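Local coordinates for Phosphoglucomutase/phosphomannomutase family protein (Burkholderia thailandensis, PDB 3UW2) that probably catalyses intramolecular phosphoryl transfer on hexose phosphates, as a metal-dependent member of the phosphohexose mutase family, at residues Arg58-Asp63 with Met141-Ala146; Asp63-Ala68 with Asp84-Ala89. All coordinates share one frame; numbering follows the deposited sequence.

Interaction 1. Residues Arg58-Asp63 with Met141-Ala146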
loop_
_atom_site.group_PDB
_atom_site.type_symbol
_atom_site.label_atom_id
_atom_site.label_comp_id
_atom_site.label_asym_id
_atom_site.label_seq_id
_atom_site.Cartn_x
_atom_site.Cartn_y
_atom_site.Cartn_z
ATOM N N ARG A 58 -14.775 -4.461 21.575
ATOM C CA ARG A 58 -15.674 -4.214 22.741
ATOM C C ARG A 58 -14.910 -3.588 23.908
ATOM O O ARG A 58 -15.459 -2.825 24.643
ATOM C CB ARG A 58 -16.356 -5.480 23.266
ATOM C CG ARG A 58 -17.039 -6.357 22.264
ATOM C CD ARG A 58 -18.541 -6.353 22.392
ATOM N NE ARG A 58 -19.017 -6.276 23.789
ATOM C CZ ARG A 58 -19.275 -7.297 24.610
ATOM N NH1 ARG A 58 -19.159 -8.565 24.259
ATOM N NH2 ARG A 58 -19.743 -7.023 25.813
ATOM N N ALA A 59 -13.635 -3.909 24.079
ATOM C CA ALA A 59 -12.883 -3.360 25.220
ATOM C C ALA A 59 -12.639 -1.856 24.980
ATOM O O ALA A 59 -12.403 -1.115 25.920
ATOM C CB ALA A 59 -11.564 -4.102 25.378
ATOM N N GLN A 60 -12.679 -1.422 23.715
ATOM C CA GLN A 60 -12.627 0.003 23.393
ATOM C C GLN A 60 -14.013 0.602 23.178
ATOM O O GLN A 60 -14.151 1.730 22.767
ATOM C CB GLN A 60 -11.689 0.283 22.233
ATOM C CG GLN A 60 -10.255 -0.144 22.504
ATOM C CD GLN A 60 -9.347 0.176 21.313
ATOM O OE1 GLN A 60 -9.646 1.077 20.530
ATOM N NE2 GLN A 60 -8.233 -0.535 21.183
ATOM N N GLY A 61 -15.032 -0.146 23.548
ATOM C CA GLY A 61 -16.370 0.396 23.561
ATOM C C GLY A 61 -17.049 0.394 22.199
ATOM O O GLY A 61 -18.117 1.009 22.030
ATOM N N GLY A 62 -16.438 -0.290 21.232
ATOM C CA GLY A 62 -17.067 -0.421 19.881
ATOM C C GLY A 62 -18.053 -1.593 19.875
ATOM O O GLY A 62 -17.977 -2.479 20.758
ATOM N N ASP A 63 -18.998 -1.607 18.930
ATOM C CA ASP A 63 -19.871 -2.764 18.814
ATOM C C ASP A 63 -20.085 -3.332 17.398
ATOM O O ASP A 63 -21.013 -4.125 17.218
ATOM C CB ASP A 63 -21.237 -2.491 19.443
ATOM C CG ASP A 63 -22.001 -1.399 18.716
ATOM O OD1 ASP A 63 -21.445 -0.768 17.762
ATOM O OD2 ASP A 63 -23.166 -1.175 19.117
ATOM N N MET A 141 -6.347 -5.034 9.107
ATOM C CA MET A 141 -7.252 -4.707 10.211
ATOM C C MET A 141 -7.265 -3.223 10.563
ATOM O O MET A 141 -6.202 -2.629 10.780
ATOM C CB MET A 141 -6.836 -5.488 11.428
ATOM C CG MET A 141 -7.097 -7.010 11.251
ATOM S SD MET A 141 -6.219 -7.992 12.483
ATOM C CE MET A 141 -4.513 -7.757 11.995
ATOM N N VAL A 142 -8.448 -2.641 10.599
ATOM C CA VAL A 142 -8.573 -1.249 11.061
ATOM C C VAL A 142 -9.409 -1.240 12.314
ATOM O O VAL A 142 -10.584 -1.632 12.301
ATOM C CB VAL A 142 -9.104 -0.325 9.957
ATOM C CG1 VAL A 142 -9.373 1.083 10.556
ATOM C CG2 VAL A 142 -8.060 -0.243 8.822
ATOM N N LEU A 143 -8.822 -0.766 13.414
ATOM C CA LEU A 143 -9.551 -0.776 14.704
ATOM C C LEU A 143 -9.871 0.680 15.149
ATOM O O LEU A 143 -8.982 1.443 15.481
ATOM C CB LEU A 143 -8.782 -1.542 15.767
ATOM C CG LEU A 143 -9.210 -1.260 17.242
ATOM C CD1 LEU A 143 -10.615 -1.765 17.536
ATOM C CD2 LEU A 143 -8.193 -1.723 18.293
ATOM N N ARG A 144 -11.136 1.061 15.075
ATOM C CA ARG A 144 -11.565 2.447 15.382
ATOM C C ARG A 144 -10.732 3.501 14.598
ATOM O O ARG A 144 -10.295 4.501 15.156
ATOM C CB ARG A 144 -11.650 2.757 16.932
ATOM C CG ARG A 144 -12.595 1.765 17.655
ATOM C CD ARG A 144 -12.801 2.007 19.159
ATOM N NE ARG A 144 -13.117 3.388 19.376
ATOM C CZ ARG A 144 -12.343 4.295 19.993
ATOM N NH1 ARG A 144 -11.180 3.970 20.553
ATOM N NH2 ARG A 144 -12.741 5.536 19.964
ATOM N N GLY A 145 -10.603 3.313 13.279
ATOM C CA GLY A 145 -9.887 4.256 12.442
ATOM C C GLY A 145 -8.396 4.059 12.381
ATOM O O GLY A 145 -7.748 4.688 11.536
ATOM N N ALA A 146 -7.834 3.249 13.282
ATOM C CA ALA A 146 -6.367 3.042 13.299
ATOM C C ALA A 146 -5.942 1.721 12.629
ATOM O O ALA A 146 -6.476 0.636 12.941
ATOM C CB ALA A 146 -5.819 3.103 14.732
HETATM O O HOH W 1 -7.727 2.141 18.048
#
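Gln60 meets Arg144 and Leu143 with its side-chain amide, which has a polar and an apolar neighbour at once. Arg144 NH1 donates to Gln60 OE1 over 3.3 Å, a long bond but a nearly straight one, with 167° at the hydrogen. OE1 lies at the edge of the guanidinium, in its plane, while the donor is tilted 20° from the carbonyl plane; the amide and guanidinium planes are almost perpendicular. The Gln60 chain is extended beyond CG, which carries the amide across to the second segment. Arg144 starts out straight and bends at chi3 (49°), turning its head back over the Gln60 backbone: Gln60 O lies over one face of the guanidinium, and Arg144 CD packs against Gln60 CB at 3.7 Å.

The contact joins the end of helix 43-59 to the turn after strand 136-143, both within domain I of the mutase. The helix ends in a Schellman motif with Gly61 at C-prime, where Gly62 N bonds to Val57 O and Gly61 N to Arg58 O, the latter at 2.9 Å. The strand leads into a type I' turn from Leu143 to Ala146. Arg144 occupies this turn with positive phi, and its backbone N bonds to Ser123 OG.

On the apolar side Leu143 CD2 lies against Gln60 NE2 at 3.1 Å, so tight that the exact spacing is doubtful. That nitrogen's hydrogen bond goes to Glu56 OE2, one helical turn back, so both ends of the amide have a polar partner. A water donates to Leu143 O at 2.9 Å and, weakly, to Gln60 OE1, giving the amide oxygen a second donor beside the arginine.

Interaction 2. Residues Asp63-Ala68 with Asp84-Ala89. With EDO (1,2-ethanediol), chain D.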
loop_
_atom_site.group_PDB
_atom_site.type_symbol
_atom_site.label_atom_id
_atom_site.label_comp_id
_atom_site.label_asym_id
_atom_site.label_seq_id
_atom_site.Cartn_x
_atom_site.Cartn_y
_atom_site.Cartn_z
ATOM N N ASP A 63 -18.998 -1.607 18.930
ATOM C CA ASP A 63 -19.871 -2.764 18.814
ATOM C C ASP A 63 -20.085 -3.332 17.398
ATOM O O ASP A 63 -21.013 -4.125 17.218
ATOM C CB ASP A 63 -21.237 -2.491 19.443
ATOM C CG ASP A 63 -22.001 -1.399 18.716
ATOM O OD1 ASP A 63 -21.445 -0.768 17.762
ATOM O OD2 ASP A 63 -23.166 -1.175 19.117
ATOM N N ALA A 64 -19.257 -2.947 16.419
ATOM C CA ALA A 64 -19.487 -3.358 15.053
ATOM C C ALA A 64 -18.183 -3.353 14.261
ATOM O O ALA A 64 -17.312 -2.570 14.539
ATOM C CB ALA A 64 -20.516 -2.479 14.355
ATOM N N VAL A 65 -18.110 -4.218 13.248
ATOM C CA VAL A 65 -16.963 -4.322 12.401
ATOM C C VAL A 65 -17.454 -4.627 10.984
ATOM O O VAL A 65 -18.306 -5.537 10.776
ATOM C CB VAL A 65 -16.034 -5.489 12.849
ATOM C CG1 VAL A 65 -14.876 -5.605 11.853
ATOM C CG2 VAL A 65 -15.408 -5.177 14.222
ATOM N N VAL A 66 -16.908 -3.906 10.005
ATOM C CA VAL A 66 -17.115 -4.231 8.598
ATOM C C VAL A 66 -16.166 -5.370 8.208
ATOM O O VAL A 66 -14.965 -5.349 8.596
ATOM C CB VAL A 66 -16.712 -2.990 7.752
ATOM C CG1 VAL A 66 -16.663 -3.279 6.247
ATOM C CG2 VAL A 66 -17.705 -1.882 7.983
ATOM N N VAL A 67 -16.637 -6.342 7.414
ATOM C CA VAL A 67 -15.698 -7.345 6.872
ATOM C C VAL A 67 -15.771 -7.369 5.339
ATOM O O VAL A 67 -16.770 -7.012 4.791
ATOM C CB VAL A 67 -15.928 -8.786 7.400
ATOM C CG1 VAL A 67 -15.767 -8.831 8.911
ATOM C CG2 VAL A 67 -17.295 -9.308 6.974
ATOM N N ALA A 68 -14.674 -7.733 4.659
ATOM C CA ALA A 68 -14.642 -7.766 3.216
ATOM C C ALA A 68 -13.585 -8.809 2.848
ATOM O O ALA A 68 -12.794 -9.236 3.715
ATOM C CB ALA A 68 -14.241 -6.361 2.659
ATOM N N ASP A 84 -18.228 -15.233 12.084
ATOM C CA ASP A 84 -18.718 -16.061 13.215
ATOM C C ASP A 84 -17.994 -15.677 14.535
ATOM O O ASP A 84 -18.617 -15.594 15.588
ATOM C CB ASP A 84 -18.528 -17.571 12.977
ATOM C CG ASP A 84 -19.371 -18.114 11.816
ATOM O OD1 ASP A 84 -20.457 -17.582 11.448
ATOM O OD2 ASP A 84 -18.936 -19.110 11.264
ATOM N N GLY A 85 -16.684 -15.496 14.453
ATOM C CA GLY A 85 -15.817 -15.197 15.610
ATOM C C GLY A 85 -16.099 -13.810 16.175
ATOM O O GLY A 85 -16.136 -13.618 17.427
ATOM N N LEU A 86 -16.350 -12.842 15.272
ATOM C CA LEU A 86 -16.615 -11.473 15.684
ATOM C C LEU A 86 -17.941 -11.494 16.412
ATOM O O LEU A 86 -18.133 -10.822 17.478
ATOM C CB LEU A 86 -16.728 -10.558 14.472
ATOM C CG LEU A 86 -15.379 -10.150 13.853
ATOM C CD1 LEU A 86 -15.604 -9.755 12.361
ATOM C CD2 LEU A 86 -14.720 -9.039 14.684
ATOM N N ARG A 87 -18.907 -12.161 15.780
ATOM C CA ARG A 87 -20.282 -12.204 16.402
ATOM C C ARG A 87 -20.308 -12.936 17.788
ATOM O O ARG A 87 -21.061 -12.519 18.694
ATOM C CB ARG A 87 -21.273 -12.837 15.442
ATOM C CG ARG A 87 -21.399 -12.080 14.098
ATOM C CD ARG A 87 -22.206 -12.918 13.089
ATOM N NE ARG A 87 -23.614 -13.145 13.536
ATOM C CZ ARG A 87 -24.441 -14.040 12.984
ATOM N NH1 ARG A 87 -24.064 -14.783 11.902
ATOM N NH2 ARG A 87 -25.710 -14.111 13.440
ATOM N N ALA A 88 -19.551 -14.032 17.933
ATOM C CA ALA A 88 -19.327 -14.765 19.230
ATOM C C ALA A 88 -18.719 -13.867 20.315
ATOM O O ALA A 88 -18.922 -14.131 21.484
ATOM C CB ALA A 88 -18.416 -16.010 19.025
ATOM N N ALA A 89 -17.909 -12.864 19.927
ATOM C CA ALA A 89 -17.441 -11.790 20.858
ATOM C C ALA A 89 -18.496 -10.731 21.189
ATOM O O ALA A 89 -18.237 -9.853 22.030
ATOM C CB ALA A 89 -16.193 -11.050 20.284
HETATM C C1 EDO D . -22.343 -15.286 9.149
HETATM O O1 EDO D . -21.775 -15.045 10.492
HETATM C C2 EDO D . -21.270 -15.199 8.024
HETATM O O2 EDO D . -20.554 -16.452 8.101
#
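The guanidinium of Arg87 receives 1,2-ethanediol at its edge: the diol's O1 lies in the plane of the group, 2.7 Å from Arg87 NH1, with 157° at the hydrogen. The same hydroxyl donates to Asp84 OD1 at 3.0 Å, so the diol, probably from the crystallisation liquor, bridges two residues three apart on helix 75-88. The bend of Arg87 at chi3 (63°) brings NH1 to it, while NE bonds to Gly170 O. Asp84 OD2 forms a salt bridge with Arg47.

Leu86 makes the contact with the strand, and does so purely through methyl groups. Its CD1 lies 3.6 Å from Val67 CG1, the two side chains antiparallel and alongside, whereas CD2 reaches Val65 CG2 at 3.9 Å, with those side chains roughly perpendicular. In both valines the touching methyl stands anti to the carbonyl carbon. This packing lies within the beta-alpha-beta unit of strands 64-69 and 92-98 with helix 75-88, and Phe53 of helix 43-59 touches both Val65 and Leu86. All three residues are buried, they meet methyl to methyl, and no hydrogen bond joins the two segments, so this strand-helix contact depends on apolar packing.

Overall arrangement
Both interactions lie in domain I, with centres 11 Å apart, and reach the same mixed sheet. Helix 43-59 is followed by a loop ending at Asp63, which both interactions share, and then by strand 64-69; helix 75-88 follows, and strand 136-143 comes last. Interaction 2 is thus the shorter-range of the two, its closest ends 16 positions apart, and lies within the span of interaction 1, whose closest ends are 78 positions apart. They also touch directly: Arg58 NH1 is 2.7 Å from Ala89 O, a probable hydrogen bond linking the ends of the two helices. Interaction 2 belongs to the buried helix-sheet core, interaction 1 to a partly buried margin. Both are structural packing away from the zinc site.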